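Local coordinates for protein PvdO (Pseudomonas aeruginosa, PDB 5HHA) that belongs to the formylglycine-generating enzyme (sulfatase-modifying factor) family, binds calcium, and probably acts in the periplasm in maturation of the pyoverdine chromophore, at residues S180-A185 against G189-Y194. Sequence-based numbering, arbitrary orientation.
Sequences SIAKHA and GASDGY. With CA (calcium ion), chain C.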
loop_
_atom_site.group_PDB
_atom_site.type_symbol
_atom_site.label_atom_id
_atom_site.label_comp_id
_atom_site.label_asym_id
_atom_site.label_seq_id
_atom_site.Cartn_x
_atom_site.Cartn_y
_atom_site.Cartn_z
ATOM N N SER A 180 3.479 13.973 15.612
ATOM C CA SER A 180 4.633 13.524 14.851
ATOM C C SER A 180 4.657 12.020 14.908
ATOM O O SER A 180 4.425 11.418 15.967
ATOM C CB SER A 180 5.901 14.112 15.446
ATOM O OG SER A 180 7.048 13.657 14.759
ATOM N N ILE A 181 4.919 11.404 13.760
ATOM C CA ILE A 181 4.975 9.948 13.668
ATOM C C ILE A 181 6.318 9.512 13.079
ATOM O O ILE A 181 6.420 8.428 12.505
ATOM C CB ILE A 181 3.795 9.392 12.845
ATOM C CG1 ILE A 181 3.790 9.893 11.394
ATOM C CG2 ILE A 181 2.484 9.743 13.521
ATOM C CD1 ILE A 181 2.687 9.275 10.540
ATOM N N ALA A 182 7.317 10.372 13.213
ATOM C CA ALA A 182 8.637 10.125 12.635
ATOM C C ALA A 182 9.370 8.908 13.191
ATOM O O ALA A 182 10.317 8.433 12.544
ATOM C CB ALA A 182 9.483 11.340 12.803
ATOM N N LYS A 183 8.967 8.389 14.345
ATOM C CA LYS A 183 9.508 7.115 14.837
ATOM C C LYS A 183 8.865 5.895 14.193
ATOM O O LYS A 183 9.367 4.780 14.334
ATOM C CB LYS A 183 9.377 7.013 16.368
ATOM C CG LYS A 183 10.252 7.995 17.129
ATOM C CD LYS A 183 11.728 7.778 16.847
ATOM C CE LYS A 183 12.596 8.711 17.678
ATOM N NZ LYS A 183 14.050 8.423 17.489
ATOM N N HIS A 184 7.739 6.085 13.496
ATOM C CA HIS A 184 7.000 4.986 12.901
ATOM C C HIS A 184 6.734 5.069 11.412
ATOM O O HIS A 184 6.289 4.094 10.847
ATOM C CB HIS A 184 5.685 4.792 13.655
ATOM C CG HIS A 184 5.890 4.317 15.051
ATOM N ND1 HIS A 184 6.039 2.986 15.398
ATOM C CD2 HIS A 184 6.057 5.028 16.185
ATOM C CE1 HIS A 184 6.271 2.906 16.696
ATOM N NE2 HIS A 184 6.281 4.127 17.196
ATOM N N ALA A 185 6.974 6.207 10.779
ATOM C CA ALA A 185 6.651 6.325 9.368
ATOM C C ALA A 185 7.428 7.411 8.698
ATOM O O ALA A 185 7.779 8.406 9.296
ATOM C CB ALA A 185 5.158 6.610 9.214
ATOM N N GLY A 189 9.621 15.547 4.841
ATOM C CA GLY A 189 10.742 16.144 5.547
ATOM C C GLY A 189 11.655 15.146 6.211
ATOM O O GLY A 189 11.401 13.976 6.254
ATOM N N ALA A 190 12.717 15.685 6.781
ATOM C CA ALA A 190 13.852 14.900 7.237
ATOM C C ALA A 190 13.780 14.456 8.687
ATOM O O ALA A 190 14.711 13.758 9.147
ATOM C CB ALA A 190 15.135 15.723 7.015
ATOM N N SER A 191 12.721 14.788 9.434
ATOM C CA SER A 191 12.700 14.447 10.845
ATOM C C SER A 191 12.704 12.944 11.087
ATOM O O SER A 191 13.063 12.505 12.176
ATOM C CB SER A 191 11.522 15.088 11.588
ATOM O OG SER A 191 10.285 14.547 11.156
ATOM N N ASP A 192 12.267 12.168 10.091
ATOM C CA ASP A 192 12.276 10.708 10.131
ATOM C C ASP A 192 13.530 10.058 9.530
ATOM O O ASP A 192 13.592 8.832 9.511
ATOM C CB ASP A 192 11.038 10.163 9.422
ATOM C CG ASP A 192 10.889 10.721 8.041
ATOM O OD1 ASP A 192 11.905 10.810 7.304
ATOM O OD2 ASP A 192 9.763 11.126 7.671
ATOM N N GLY A 193 14.484 10.879 9.093
ATOM C CA GLY A 193 15.712 10.388 8.513
ATOM C C GLY A 193 15.815 10.422 7.005
ATOM O O GLY A 193 16.926 10.188 6.471
ATOM N N TYR A 194 14.718 10.686 6.287
ATOM C CA TYR A 194 14.708 10.502 4.825
ATOM C C TYR A 194 13.986 11.637 4.137
ATOM O O TYR A 194 12.860 11.974 4.516
ATOM C CB TYR A 194 14.038 9.162 4.464
ATOM C CG TYR A 194 14.586 8.002 5.248
ATOM C CD1 TYR A 194 14.075 7.672 6.478
ATOM C CD2 TYR A 194 15.674 7.256 4.777
ATOM C CE1 TYR A 194 14.585 6.656 7.206
ATOM C CE2 TYR A 194 16.187 6.228 5.507
ATOM C CZ TYR A 194 15.653 5.929 6.726
ATOM O OH TYR A 194 16.221 4.892 7.454
HETATM CA CA CA C . 10.705 11.838 5.462
HETATM O O HOH W 1 8.908 15.219 13.507
HETATM O O HOH W 2 7.308 11.203 9.569
HETATM O O HOH W 3 10.259 12.382 3.199
#
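Asp192 packs its CB against Ala182 and the carbonyl of Ala185 while its carboxylate binds a calcium ion, so one short side chain serves both the packing and the metal. Asp192 CB lies 3.9 Å from Ala182 CB, and it also rests against two backbone carbonyls, Ala182 O at 3.6 Å and Ala185 O at 3.7 Å. With chi1 at 53°, CG is tucked over the backbone, flanked by N and C, which directs the carboxylate to the ion, on the far side of CB from Ala182. Both oxygens bind there: Asp192 OD1 lies 2.4 Å and OD2 2.5 Å from the calcium. Asp192 OD1 is further fixed by Tyr194 N, 3.0 Å away, which meets it almost end-on with an N-H...O angle of 152° and closes an Asx turn. Just beyond the turn, Tyr194 O reaches the metal as well, 2.4 Å from the calcium.

At the more exposed end, Ala182 CB lies 3.7 Å from Ser191 OG. The polar links between the segments run through water: one molecule joins Ser180 OG to Ser191 OG, while another lies between Ala185 O and Asp192 OD2. Asp174 takes hydrogen bonds from Ser180 OG and Lys183 N, tying residues 180-185 to the preceding part of the loop.

Gly189 O and a water also bind the calcium, and Asn186 OD1 and Thr187 O, from the residues between the segments, complete a seven-oxygen shell. The whole is a loop-built calcium site, with a bidentate aspartate, an asparagine side-chain oxygen, backbone carbonyls and a water, in the long connection between helix 154-162 and strand 218-221 of this FGE-sulfatase domain.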